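Local structure of D-glucosaminate-6-phosphate ammonia lyase (Salmonella typhimurium, 7LCE) at residues E278-I283 / L355-L360; R303-A308 / Q338-L343; S309-N314 / E362-A367. The protein is a pyridoxal-phosphate enzyme whose sequence places it in the aminotransferase-like superfamily. One frame throughout, in Å; residues are numbered along the deposited sequence.

Interaction 1 of 3, residues E278-I283 / L355-L360; sequences EAISAI and LIVARL
Val357 and Leu360 meet Ala279, Ile280 and Ile283 without the help of any ring, amide or other flat group; the contact is apolar, made mainly by methyl and methylene groups. The two branches of Val357 divide the opposing surface between them. Its CG1, which lies anti to the backbone N (chi1 -173°), rests on Ala279 CB at 3.9 Å and also reaches Ile283 CD1, four residues after Ala279, at 4.2 Å. Its CG2 is directed at the neighbouring residue and stands 4.1 Å from Ile280 CG1. Leu360, nearly a turn beyond Val357, presents the CD1 branch to Ile280: this methyl is 3.9 Å from Ile280 CD1 and lies almost as close to Ile280 CG1 and CG2, so a single leucine methyl touches three carbons of the isoleucine. Ile283 CD1 closes the end of the row, 4.2 Å from Leu360 CB, where the chain has already left the helix. No hydrogen bond joins the segments. Ile280 and Leu360 both continue onto Leu286 of strand 286-292, and Leu360 also touches Val318 and Leu322 of helix 315-324. The axes run almost parallel, 7° apart, at a closest approach of 10.0 Å, an arrangement characteristic of two neighbouring helices laid on one face of the antiparallel sheet in a small alpha/beta domain.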
# COMPACT_ATOMS: atom_id res chain seq x y z
N GLU A 278 10.78 34.48 -64.24
CA GLU A 278 11.37 35.61 -64.95
C GLU A 278 10.84 36.93 -64.41
O GLU A 278 11.59 37.92 -64.32
CB GLU A 278 11.12 35.49 -66.45
CG GLU A 278 11.92 34.38 -67.12
CD GLU A 278 11.62 34.24 -68.60
OE1 GLU A 278 11.48 35.28 -69.28
OE2 GLU A 278 11.53 33.09 -69.08
N ALA A 279 9.55 36.98 -64.05
CA ALA A 279 8.97 38.23 -63.57
C ALA A 279 9.61 38.68 -62.26
O ALA A 279 9.87 39.87 -62.07
CB ALA A 279 7.46 38.06 -63.40
N ILE A 280 9.86 37.73 -61.35
CA ILE A 280 10.52 38.08 -60.10
C ILE A 280 11.96 38.52 -60.34
O ILE A 280 12.47 39.42 -59.67
CB ILE A 280 10.44 36.89 -59.11
CG1 ILE A 280 8.98 36.51 -58.86
CG2 ILE A 280 11.14 37.23 -57.80
CD1 ILE A 280 8.81 35.21 -58.10
N SER A 281 12.63 37.90 -61.32
CA SER A 281 14.02 38.26 -61.61
C SER A 281 14.13 39.67 -62.17
O SER A 281 15.18 40.31 -62.04
CB SER A 281 14.63 37.25 -62.57
OG SER A 281 14.50 35.93 -62.07
N ALA A 282 13.08 40.17 -62.82
CA ALA A 282 13.08 41.54 -63.31
C ALA A 282 13.11 42.55 -62.16
O ALA A 282 13.61 43.66 -62.33
CB ALA A 282 11.86 41.80 -64.19
N ILE A 283 12.58 42.16 -61.00
CA ILE A 283 12.60 43.03 -59.82
C ILE A 283 14.03 43.16 -59.30
O ILE A 283 14.75 42.17 -59.16
CB ILE A 283 11.67 42.48 -58.74
CG1 ILE A 283 10.22 42.46 -59.23
CG2 ILE A 283 11.77 43.30 -57.47
CD1 ILE A 283 9.38 41.37 -58.60
N LEU A 355 -0.43 37.75 -57.97
CA LEU A 355 -0.51 38.59 -56.78
C LEU A 355 0.79 38.57 -55.99
O LEU A 355 1.21 39.59 -55.44
CB LEU A 355 -1.68 38.14 -55.91
CG LEU A 355 -3.05 38.23 -56.57
CD1 LEU A 355 -4.13 37.63 -55.68
CD2 LEU A 355 -3.38 39.67 -56.92
N ILE A 356 1.45 37.40 -55.93
CA ILE A 356 2.71 37.30 -55.19
C ILE A 356 3.78 38.16 -55.83
O ILE A 356 4.56 38.83 -55.13
CB ILE A 356 3.15 35.83 -55.09
CG1 ILE A 356 2.10 35.00 -54.35
CG2 ILE A 356 4.49 35.72 -54.37
CD1 ILE A 356 2.47 33.54 -54.20
N VAL A 357 3.84 38.18 -57.16
CA VAL A 357 4.82 39.02 -57.85
C VAL A 357 4.53 40.49 -57.59
O VAL A 357 5.44 41.30 -57.41
CB VAL A 357 4.84 38.70 -59.35
CG1 VAL A 357 5.97 39.46 -60.03
CG2 VAL A 357 4.99 37.21 -59.58
N ALA A 358 3.24 40.86 -57.55
CA ALA A 358 2.88 42.25 -57.29
C ALA A 358 3.29 42.67 -55.88
O ALA A 358 3.82 43.77 -55.69
CB ALA A 358 1.38 42.44 -57.49
N ARG A 359 3.06 41.81 -54.89
CA ARG A 359 3.48 42.14 -53.53
C ARG A 359 5.00 42.21 -53.44
O ARG A 359 5.55 43.07 -52.74
CB ARG A 359 2.94 41.11 -52.54
CG ARG A 359 3.34 41.38 -51.09
CD ARG A 359 2.55 42.55 -50.52
NE ARG A 359 2.91 42.85 -49.14
CZ ARG A 359 3.63 43.90 -48.77
NH1 ARG A 359 4.05 44.80 -49.65
NH2 ARG A 359 3.91 44.07 -47.49
N LEU A 360 5.70 41.32 -54.15
CA LEU A 360 7.15 41.38 -54.19
C LEU A 360 7.62 42.67 -54.83
O LEU A 360 8.59 43.29 -54.39
CB LEU A 360 7.72 40.17 -54.93
CG LEU A 360 7.71 38.83 -54.21
CD1 LEU A 360 8.21 37.73 -55.13
CD2 LEU A 360 8.55 38.90 -52.94

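Interaction 2 of 3, residues R303-A308 / Q338-L343; sequences RVRVNA and QGVFSL
Phe341 O receives the Val304 N-H at 2.8 Å, the shortest polar bond of the contact, with an N-H...O angle of 152°. The reverse bond, Phe341 N to Val304 O at 2.9 Å, completes a hydrogen-bonded antiparallel pair. A third bond, from Val306 N to Gly339 O, is longer at 3.2 Å but almost straight, and it holds the start of strand 340-343, where Gly339 turns the chain at a positive phi of 85°. With 286-292 on the other side of 300-306, these strands form a three-stranded antiparallel sheet, one face of which is covered by helices 315-324 and 352-365. On that face the Phe341 ring is swung between its backbone N and carbonyl carbon (chi1 69°), which carries it over Val304. Val304 CB makes a CH-pi contact over one face of the ring, off-centre, 3.9 Å from the centroid, while Val306 CG2 comes to the ring edge, 3.7 Å from CE2. The CG2 branch of Val304 meets Leu343 CD1 at 3.6 Å. On the opposite face Val340 CG1 lies beside the Arg305 chain, 3.5 Å from NE. Arg305 NH2 lies over one face of the Arg303 guanidinium, toward its rim; Arg303 NH2 forms a salt bridge with Asp289.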
# COMPACT_ATOMS: atom_id res chain seq x y z
N ARG A 303 12.39 28.89 -56.47
CA ARG A 303 13.35 29.36 -55.48
C ARG A 303 13.67 30.83 -55.74
O ARG A 303 14.09 31.19 -56.84
CB ARG A 303 14.61 28.51 -55.53
CG ARG A 303 15.69 28.92 -54.56
CD ARG A 303 16.88 27.97 -54.65
NE ARG A 303 17.49 27.98 -55.97
CZ ARG A 303 18.37 27.08 -56.39
NH1 ARG A 303 18.78 26.10 -55.61
NH2 ARG A 303 18.87 27.18 -57.62
N VAL A 304 13.47 31.66 -54.72
CA VAL A 304 13.67 33.10 -54.83
C VAL A 304 14.84 33.48 -53.93
O VAL A 304 14.79 33.25 -52.71
CB VAL A 304 12.41 33.89 -54.45
CG1 VAL A 304 12.63 35.38 -54.67
CG2 VAL A 304 11.22 33.40 -55.26
N ARG A 305 15.88 34.06 -54.52
CA ARG A 305 17.06 34.49 -53.79
C ARG A 305 17.07 36.00 -53.71
O ARG A 305 16.84 36.69 -54.71
CB ARG A 305 18.33 33.97 -54.49
CG ARG A 305 19.63 34.27 -53.75
CD ARG A 305 20.79 33.49 -54.36
NE ARG A 305 20.61 32.05 -54.26
CZ ARG A 305 20.20 31.27 -55.26
NH1 ARG A 305 19.93 31.77 -56.46
NH2 ARG A 305 20.07 29.96 -55.05
N VAL A 306 17.34 36.52 -52.51
CA VAL A 306 17.29 37.95 -52.24
C VAL A 306 18.72 38.46 -52.06
O VAL A 306 19.52 37.83 -51.35
CB VAL A 306 16.44 38.26 -50.99
CG1 VAL A 306 16.23 39.75 -50.85
CG2 VAL A 306 15.11 37.52 -51.07
N ASN A 307 19.03 39.58 -52.69
CA ASN A 307 20.31 40.25 -52.51
C ASN A 307 20.08 41.46 -51.62
O ASN A 307 19.46 42.44 -52.04
CB ASN A 307 20.91 40.66 -53.85
CG ASN A 307 22.29 41.26 -53.71
OD1 ASN A 307 22.47 42.47 -53.79
ND2 ASN A 307 23.29 40.40 -53.49
N ALA A 308 20.59 41.39 -50.39
CA ALA A 308 20.37 42.47 -49.44
C ALA A 308 20.98 43.78 -49.93
O ALA A 308 20.44 44.86 -49.67
CB ALA A 308 20.93 42.10 -48.07
N GLN A 338 19.86 31.12 -45.32
CA GLN A 338 20.76 31.17 -46.47
C GLN A 338 20.42 32.28 -47.45
O GLN A 338 21.07 32.39 -48.49
CB GLN A 338 20.74 29.82 -47.19
CG GLN A 338 21.11 28.64 -46.32
CD GLN A 338 20.90 27.31 -47.01
OE1 GLN A 338 20.74 27.25 -48.23
NE2 GLN A 338 20.91 26.23 -46.24
N GLY A 339 19.41 33.10 -47.15
CA GLY A 339 19.03 34.19 -48.03
C GLY A 339 18.09 33.82 -49.15
O GLY A 339 18.00 34.55 -50.14
N VAL A 340 17.39 32.69 -49.03
CA VAL A 340 16.48 32.21 -50.07
C VAL A 340 15.16 31.82 -49.42
O VAL A 340 15.14 31.26 -48.32
CB VAL A 340 17.08 31.02 -50.86
CG1 VAL A 340 18.31 31.46 -51.64
CG2 VAL A 340 17.42 29.87 -49.93
N PHE A 341 14.06 32.15 -50.09
CA PHE A 341 12.75 31.62 -49.76
C PHE A 341 12.12 31.03 -51.01
O PHE A 341 12.41 31.46 -52.13
CB PHE A 341 11.83 32.68 -49.12
CG PHE A 341 11.39 33.77 -50.07
CD1 PHE A 341 10.25 33.63 -50.83
CD2 PHE A 341 12.12 34.94 -50.17
CE1 PHE A 341 9.84 34.63 -51.70
CE2 PHE A 341 11.72 35.95 -51.04
CZ PHE A 341 10.58 35.79 -51.80
N SER A 342 11.29 30.01 -50.83
CA SER A 342 10.71 29.28 -51.94
C SER A 342 9.19 29.32 -51.89
O SER A 342 8.58 29.53 -50.84
CB SER A 342 11.20 27.83 -51.94
OG SER A 342 10.62 27.10 -53.01
N LEU A 343 8.59 29.10 -53.06
CA LEU A 343 7.14 29.11 -53.22
C LEU A 343 6.72 27.76 -53.79
O LEU A 343 7.16 27.38 -54.89
CB LEU A 343 6.67 30.24 -54.14
CG LEU A 343 6.85 31.73 -53.82
CD1 LEU A 343 8.29 32.13 -53.59
CD2 LEU A 343 6.26 32.55 -54.96

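Interaction 3 of 3, residues S309-N314 / E362-A367; sequences SELGLN and EIAEHA. With CA (calcium ion), chain I.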
# COMPACT_ATOMS: atom_id res chain seq x y z
N SER A 309 22.12 43.70 -50.63
CA SER A 309 22.78 44.90 -51.12
C SER A 309 21.90 45.64 -52.13
O SER A 309 21.75 46.87 -52.05
CB SER A 309 24.13 44.54 -51.74
OG SER A 309 24.80 45.70 -52.21
N GLU A 310 21.31 44.91 -53.08
CA GLU A 310 20.50 45.55 -54.11
C GLU A 310 19.13 45.96 -53.57
O GLU A 310 18.73 47.12 -53.69
CB GLU A 310 20.33 44.62 -55.32
CG GLU A 310 21.58 44.41 -56.16
CD GLU A 310 21.40 43.30 -57.19
OE1 GLU A 310 20.30 42.71 -57.26
OE2 GLU A 310 22.36 43.02 -57.95
N LEU A 311 18.40 45.02 -52.97
CA LEU A 311 17.04 45.30 -52.53
C LEU A 311 17.02 46.21 -51.31
O LEU A 311 16.24 47.17 -51.26
CB LEU A 311 16.30 43.99 -52.24
CG LEU A 311 14.81 44.10 -51.95
CD1 LEU A 311 14.03 44.38 -53.22
CD2 LEU A 311 14.32 42.82 -51.31
N GLY A 312 17.89 45.95 -50.34
CA GLY A 312 17.87 46.65 -49.07
C GLY A 312 17.29 45.85 -47.93
O GLY A 312 17.29 46.34 -46.79
N LEU A 313 16.80 44.64 -48.19
CA LEU A 313 16.24 43.77 -47.18
C LEU A 313 16.79 42.36 -47.37
O LEU A 313 17.07 41.94 -48.50
CB LEU A 313 14.70 43.71 -47.24
CG LEU A 313 13.82 44.90 -46.86
CD1 LEU A 313 13.95 46.07 -47.82
CD2 LEU A 313 12.37 44.44 -46.79
N ASN A 314 16.95 41.64 -46.27
CA ASN A 314 17.33 40.24 -46.36
C ASN A 314 16.08 39.38 -46.57
O ASN A 314 14.94 39.84 -46.48
CB ASN A 314 18.08 39.80 -45.11
CG ASN A 314 17.36 40.16 -43.83
OD1 ASN A 314 16.36 39.54 -43.48
ND2 ASN A 314 17.86 41.17 -43.13
N GLU A 362 5.87 45.50 -54.89
CA GLU A 362 5.55 46.57 -53.95
C GLU A 362 6.56 46.64 -52.81
O GLU A 362 6.96 47.73 -52.38
CB GLU A 362 4.14 46.38 -53.39
CG GLU A 362 3.68 47.51 -52.47
CD GLU A 362 2.30 47.27 -51.90
OE1 GLU A 362 1.84 46.11 -51.89
OE2 GLU A 362 1.66 48.26 -51.46
N ILE A 363 6.99 45.48 -52.30
CA ILE A 363 8.00 45.45 -51.25
C ILE A 363 9.30 46.07 -51.74
O ILE A 363 10.00 46.75 -50.99
CB ILE A 363 8.20 44.01 -50.74
CG1 ILE A 363 6.99 43.53 -49.95
CG2 ILE A 363 9.46 43.91 -49.88
CD1 ILE A 363 6.98 42.05 -49.69
N ALA A 364 9.62 45.84 -53.02
CA ALA A 364 10.84 46.41 -53.58
C ALA A 364 10.75 47.93 -53.69
O ALA A 364 11.72 48.64 -53.41
CB ALA A 364 11.12 45.79 -54.95
N GLU A 365 9.59 48.45 -54.12
CA GLU A 365 9.44 49.90 -54.24
C GLU A 365 9.62 50.59 -52.90
O GLU A 365 10.29 51.62 -52.81
CB GLU A 365 8.07 50.25 -54.83
CG GLU A 365 7.92 49.97 -56.31
CD GLU A 365 6.53 50.32 -56.81
OE1 GLU A 365 5.68 50.71 -55.99
OE2 GLU A 365 6.29 50.20 -58.03
N HIS A 366 9.04 50.02 -51.84
CA HIS A 366 9.17 50.59 -50.51
C HIS A 366 10.52 50.28 -49.87
O HIS A 366 10.80 50.80 -48.78
CB HIS A 366 8.03 50.07 -49.63
CG HIS A 366 6.68 50.55 -50.06
ND1 HIS A 366 5.51 49.97 -49.63
CD2 HIS A 366 6.31 51.56 -50.89
CE1 HIS A 366 4.48 50.59 -50.17
NE2 HIS A 366 4.94 51.56 -50.94
N ALA A 367 11.35 49.46 -50.52
CA ALA A 367 12.72 49.27 -50.06
C ALA A 367 13.56 50.53 -50.29
O ALA A 367 14.40 50.89 -49.45
CB ALA A 367 13.35 48.07 -50.76
CA CA I . 20.84 41.32 -59.32
O HOH W 1 18.71 42.30 -59.77
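Leu311 and Leu313, two residues apart with Gly312 between them, both send their side chains onto residues 363-367 and share Ala367. Leu311 has CG anti to the backbone N (chi1 -172°), which extends the side chain across to the helix and sets CD1 3.7 Å from Ala364 CB; its CG also lies 4.4 Å from Ala367 CB. Leu313 reaches the same alanine with its CD1 methyl, 3.6 Å from Ala367 CB, while its CD2 faces Ile363 CG2 at 4.3 Å. The Ala367 methyl thus faces both leucines. The close approach of the chain after 308-311 to the C-terminal end of helix 352-365 is consistent with the small size of Ala364 and Ala367. Gly312 leaves the helix with a phi of 104°, and the chain soon enters helix 315-324, for which Asn314 is the N-cap, its OD1 accepting from Asp317 N. This is a turn between two helices packed against the last helix of an alpha/beta domain, and helix 315-324 lies under it through contacts of Val318 with Leu311 and of Gln321 with Leu313 and Ile363. Glu310 takes no part in the apolar contact. Its carboxylate binds a calcium ion through both oxygens, OE1 at 2.5 Å and OE2 at 2.7 Å, and a water molecule at 2.4 Å is also bound to the metal.

All three contacts belong to one compact C-terminal unit, their centres 12 to 13 Å apart. Interactions 1 and 3 share helix 352-365 and meet where Ile283 CG2 lies 3.6 Å from Ala364 CB. Interaction 2 supplies the sheet beneath: Leu360 CD2 is 3.9 Å from Phe341 CZ, and Ile280 CG2 is 3.9 Å from Val304 CG1. Val306 CG1 reaches Leu311 CD2 at 3.6 Å, tying interaction 2 to interaction 3. The unit is peripheral, its contacts centred about 27 to 36 Å from the chain centre; Lys213, modified by pyridoxal phosphate, falls in sequence between strands 206-210 and 221-225 of the seven-stranded sheet. The calcium ion held by Glu310 is about 9 Å from the nearest Ile283 side-chain atom.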